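Local structure of 4-amino-4-deoxy-L-arabinose transferase or related glycosyltransferases of PMT family (Cupriavidus metallidurans, 5EZM) at residues 547-559 and 566-578. The protein probably transfers 4-amino-4-deoxy-L-arabinose to lipid A, as a zinc-binding membrane glycosyltransferase of the GT-C fold. Sequence-based numbering, arbitrary orientation.
Sequences YLALAPTLSMYVV and VVVANVASLAGPQ
The ring of Tyr557 and the methyl of Ala572 meet as plate and knob: CB stands 3.9 Å from the ring centroid, only 8° off the normal, a CH-pi contact over one face. With CG anti to the carbonyl carbon (chi1 -55°), the ring reaches the short 3-10 segment 572-573, while the amide of Gln578, tilted 46° to it, brings OE1 to its edge. Replacing Tyr557 by an alanine would probably open a gap over the methyl of Ala572 and take away the ring edge beside Gln578. Tyr557 belongs to an antiparallel beta hairpin whose strand 557-561 is an outer strand of the mixed sheet in the C-terminal domain, remote from the zinc and lipid sites. Tyr557 and Ala569 form a hydrogen-bonded pair, Tyr557 N to Ala569 O at 3.1 Å and Ala569 N to Tyr557 O at 2.8 Å; Val559 N adds a bond to Val567 O. Among the apolar side chains, CG2 of Val559 fits a hollow between CB of Ala569 (3.8 Å), CB of Ala575 and the carbonyl of Leu574. Around Val568 the fit is forked: CG1 lies 3.9 Å from CE1 of Tyr547, whereas CG2 turns to CB of Met556, and Trp532 of helix 525-534 touches both Met556 and Val568.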
loop_
_atom_site.group_PDB
_atom_site.type_symbol
_atom_site.label_atom_id
_atom_site.label_comp_id
_atom_site.label_asym_id
_atom_site.label_seq_id
_atom_site.Cartn_x
_atom_site.Cartn_y
_atom_site.Cartn_z
ATOM N N TYR A 547 16.805 -22.428 15.962
ATOM C CA TYR A 547 17.677 -22.484 17.130
ATOM C C TYR A 547 17.733 -23.891 17.705
ATOM O O TYR A 547 18.805 -24.373 18.081
ATOM C CB TYR A 547 17.205 -21.496 18.199
ATOM C CG TYR A 547 18.026 -21.550 19.471
ATOM C CD1 TYR A 547 19.164 -20.768 19.616
ATOM C CD2 TYR A 547 17.668 -22.389 20.527
ATOM C CE1 TYR A 547 19.926 -20.817 20.772
ATOM C CE2 TYR A 547 18.422 -22.446 21.686
ATOM C CZ TYR A 547 19.550 -21.655 21.803
ATOM O OH TYR A 547 20.310 -21.697 22.951
ATOM N N LEU A 548 16.582 -24.562 17.797
ATOM C CA LEU A 548 16.571 -25.921 18.323
ATOM C C LEU A 548 17.229 -26.898 17.357
ATOM O O LEU A 548 17.784 -27.917 17.785
ATOM C CB LEU A 548 15.137 -26.350 18.631
ATOM C CG LEU A 548 14.981 -27.673 19.376
ATOM C CD1 LEU A 548 15.894 -27.699 20.586
ATOM C CD2 LEU A 548 13.534 -27.888 19.786
ATOM N N ALA A 549 17.186 -26.601 16.056
ATOM C CA ALA A 549 17.843 -27.461 15.079
ATOM C C ALA A 549 19.359 -27.301 15.125
ATOM O O ALA A 549 20.097 -28.272 14.928
ATOM C CB ALA A 549 17.307 -27.160 13.680
ATOM N N LEU A 550 19.841 -26.086 15.386
ATOM C CA LEU A 550 21.271 -25.809 15.448
ATOM C C LEU A 550 21.855 -25.979 16.844
ATOM O O LEU A 550 23.081 -25.925 16.994
ATOM C CB LEU A 550 21.562 -24.383 14.963
ATOM C CG LEU A 550 21.777 -24.119 13.471
ATOM C CD1 LEU A 550 20.505 -24.334 12.671
ATOM C CD2 LEU A 550 22.303 -22.709 13.264
ATOM N N ALA A 551 21.018 -26.178 17.859
ATOM C CA ALA A 551 21.517 -26.212 19.232
ATOM C C ALA A 551 22.481 -27.363 19.484
ATOM O O ALA A 551 23.532 -27.126 20.105
ATOM C CB ALA A 551 20.337 -26.239 20.209
ATOM N N PRO A 552 22.213 -28.606 19.060
ATOM C CA PRO A 552 23.211 -29.667 19.264
ATOM C C PRO A 552 24.471 -29.492 18.432
ATOM O O PRO A 552 25.474 -30.156 18.721
ATOM C CB PRO A 552 22.458 -30.942 18.866
ATOM C CG PRO A 552 21.384 -30.480 17.962
ATOM C CD PRO A 552 20.966 -29.144 18.481
ATOM N N THR A 553 24.457 -28.615 17.428
ATOM C CA THR A 553 25.600 -28.427 16.540
ATOM C C THR A 553 26.577 -27.387 17.084
ATOM O O THR A 553 27.761 -27.679 17.278
ATOM C CB THR A 553 25.113 -28.022 15.144
ATOM O OG1 THR A 553 24.319 -29.079 14.591
ATOM C CG2 THR A 553 26.293 -27.732 14.224
ATOM N N LEU A 554 26.099 -26.171 17.328
ATOM C CA LEU A 554 26.945 -25.094 17.817
ATOM C C LEU A 554 26.305 -24.445 19.034
ATOM O O LEU A 554 25.090 -24.228 19.068
ATOM C CB LEU A 554 27.209 -24.044 16.720
ATOM C CG LEU A 554 26.049 -23.506 15.879
ATOM C CD1 LEU A 554 25.383 -22.332 16.548
ATOM C CD2 LEU A 554 26.540 -23.104 14.508
ATOM N N SER A 555 27.132 -24.151 20.035
ATOM C CA SER A 555 26.664 -23.480 21.237
ATOM C C SER A 555 26.560 -21.985 20.975
ATOM O O SER A 555 27.484 -21.372 20.430
ATOM C CB SER A 555 27.602 -23.756 22.412
ATOM O OG SER A 555 28.872 -23.163 22.211
ATOM N N MET A 556 25.427 -21.403 21.358
ATOM C CA MET A 556 25.147 -19.999 21.109
ATOM C C MET A 556 24.470 -19.400 22.330
ATOM O O MET A 556 23.650 -20.054 22.981
ATOM C CB MET A 556 24.265 -19.832 19.869
ATOM C CG MET A 556 23.321 -20.995 19.647
ATOM S SD MET A 556 22.552 -21.000 18.019
ATOM C CE MET A 556 21.747 -22.600 18.067
ATOM N N TYR A 557 24.821 -18.154 22.633
ATOM C CA TYR A 557 24.323 -17.456 23.809
ATOM C C TYR A 557 23.221 -16.493 23.392
ATOM O O TYR A 557 23.417 -15.666 22.494
ATOM C CB TYR A 557 25.465 -16.721 24.511
ATOM C CG TYR A 557 26.614 -17.646 24.854
ATOM C CD1 TYR A 557 26.672 -18.290 26.084
ATOM C CD2 TYR A 557 27.627 -17.897 23.935
ATOM C CE1 TYR A 557 27.712 -19.145 26.392
ATOM C CE2 TYR A 557 28.668 -18.752 24.235
ATOM C CZ TYR A 557 28.706 -19.372 25.463
ATOM O OH TYR A 557 29.744 -20.223 25.763
ATOM N N VAL A 558 22.065 -16.609 24.038
ATOM C CA VAL A 558 20.862 -15.906 23.603
ATOM C C VAL A 558 20.953 -14.437 24.003
ATOM O O VAL A 558 21.098 -14.112 25.186
ATOM C CB VAL A 558 19.603 -16.555 24.192
ATOM C CG1 VAL A 558 18.365 -15.909 23.612
ATOM C CG2 VAL A 558 19.610 -18.058 23.941
ATOM N N VAL A 559 20.853 -13.548 23.020
ATOM C CA VAL A 559 20.835 -12.115 23.293
ATOM C C VAL A 559 19.421 -11.626 23.568
ATOM O O VAL A 559 19.177 -10.919 24.547
ATOM C CB VAL A 559 21.476 -11.333 22.127
ATOM C CG1 VAL A 559 21.567 -9.853 22.474
ATOM C CG2 VAL A 559 22.848 -11.894 21.798
ATOM N N VAL A 566 14.685 -15.633 17.605
ATOM C CA VAL A 566 15.726 -15.783 18.612
ATOM C C VAL A 566 16.973 -15.098 18.072
ATOM O O VAL A 566 17.351 -15.314 16.911
ATOM C CB VAL A 566 16.011 -17.265 18.924
ATOM C CG1 VAL A 566 17.025 -17.390 20.054
ATOM C CG2 VAL A 566 14.726 -18.002 19.258
ATOM N N VAL A 567 17.597 -14.266 18.903
ATOM C CA VAL A 567 18.774 -13.493 18.525
ATOM C C VAL A 567 19.910 -13.884 19.455
ATOM O O VAL A 567 19.818 -13.686 20.677
ATOM C CB VAL A 567 18.513 -11.980 18.586
ATOM C CG1 VAL A 567 19.752 -11.216 18.139
ATOM C CG2 VAL A 567 17.309 -11.616 17.729
ATOM N N VAL A 568 20.988 -14.416 18.875
ATOM C CA VAL A 568 22.073 -15.028 19.627
ATOM C C VAL A 568 23.397 -14.378 19.238
ATOM O O VAL A 568 23.491 -13.627 18.266
ATOM C CB VAL A 568 22.140 -16.550 19.399
ATOM C CG1 VAL A 568 20.818 -17.202 19.774
ATOM C CG2 VAL A 568 22.484 -16.844 17.950
ATOM N N ALA A 569 24.429 -14.689 20.023
ATOM C CA ALA A 569 25.800 -14.284 19.743
ATOM C C ALA A 569 26.723 -15.484 19.928
ATOM O O ALA A 569 26.372 -16.464 20.592
ATOM C CB ALA A 569 26.248 -13.128 20.645
ATOM N N ASN A 570 27.906 -15.410 19.317
ATOM C CA ASN A 570 28.875 -16.498 19.391
ATOM C C ASN A 570 29.935 -16.282 20.461
ATOM O O ASN A 570 30.830 -17.119 20.603
ATOM C CB ASN A 570 29.552 -16.719 18.031
ATOM C CG ASN A 570 30.296 -15.499 17.535
ATOM O OD1 ASN A 570 30.140 -14.397 18.064
ATOM N ND2 ASN A 570 31.102 -15.689 16.495
ATOM N N VAL A 571 29.858 -15.187 21.211
ATOM C CA VAL A 571 30.707 -14.962 22.371
ATOM C C VAL A 571 29.808 -14.626 23.554
ATOM O O VAL A 571 28.806 -13.919 23.404
ATOM C CB VAL A 571 31.749 -13.852 22.119
ATOM C CG1 VAL A 571 32.684 -14.255 20.992
ATOM C CG2 VAL A 571 31.071 -12.546 21.786
ATOM N N ALA A 572 30.158 -15.152 24.731
ATOM C CA ALA A 572 29.284 -15.002 25.890
ATOM C C ALA A 572 29.162 -13.549 26.332
ATOM O O ALA A 572 28.142 -13.165 26.916
ATOM C CB ALA A 572 29.792 -15.869 27.042
ATOM N N SER A 573 30.174 -12.725 26.056
ATOM C CA SER A 573 30.174 -11.338 26.508
ATOM C C SER A 573 29.197 -10.451 25.740
ATOM O O SER A 573 29.042 -9.279 26.101
ATOM C CB SER A 573 31.587 -10.763 26.412
ATOM O OG SER A 573 32.121 -10.943 25.113
ATOM N N LEU A 574 28.535 -10.961 24.703
ATOM C CA LEU A 574 27.544 -10.191 23.963
ATOM C C LEU A 574 26.114 -10.552 24.354
ATOM O O LEU A 574 25.182 -10.287 23.585
ATOM C CB LEU A 574 27.743 -10.375 22.458
ATOM C CG LEU A 574 28.957 -9.689 21.827
ATOM C CD1 LEU A 574 29.015 -9.970 20.337
ATOM C CD2 LEU A 574 28.931 -8.194 22.089
ATOM N N ALA A 575 25.920 -11.144 25.532
ATOM C CA ALA A 575 24.597 -11.558 25.972
ATOM C C ALA A 575 24.543 -11.517 27.493
ATOM O O ALA A 575 25.562 -11.347 28.166
ATOM C CB ALA A 575 24.250 -12.955 25.447
ATOM N N GLY A 576 23.334 -11.669 28.032
ATOM C CA GLY A 576 23.145 -11.740 29.462
ATOM C C GLY A 576 23.693 -13.031 30.035
ATOM O O GLY A 576 23.990 -13.981 29.302
ATOM N N PRO A 577 23.845 -13.091 31.357
ATOM C CA PRO A 577 24.400 -14.303 31.978
ATOM C C PRO A 577 23.513 -15.517 31.734
ATOM O O PRO A 577 22.287 -15.447 31.840
ATOM C CB PRO A 577 24.473 -13.940 33.468
ATOM C CG PRO A 577 23.550 -12.770 33.639
ATOM C CD PRO A 577 23.585 -12.027 32.342
ATOM N N GLN A 578 24.149 -16.633 31.384
ATOM C CA GLN A 578 23.436 -17.863 31.040
ATOM C C GLN A 578 24.161 -19.108 31.553
ATOM O O GLN A 578 25.353 -19.083 31.857
ATOM C CB GLN A 578 23.252 -17.969 29.525
ATOM C CG GLN A 578 22.568 -16.777 28.889
ATOM C CD GLN A 578 22.737 -16.745 27.391
ATOM O OE1 GLN A 578 23.005 -17.770 26.764
ATOM N NE2 GLN A 578 22.588 -15.565 26.805
ATOM O OXT GLN A 578 23.568 -20.180 31.665
#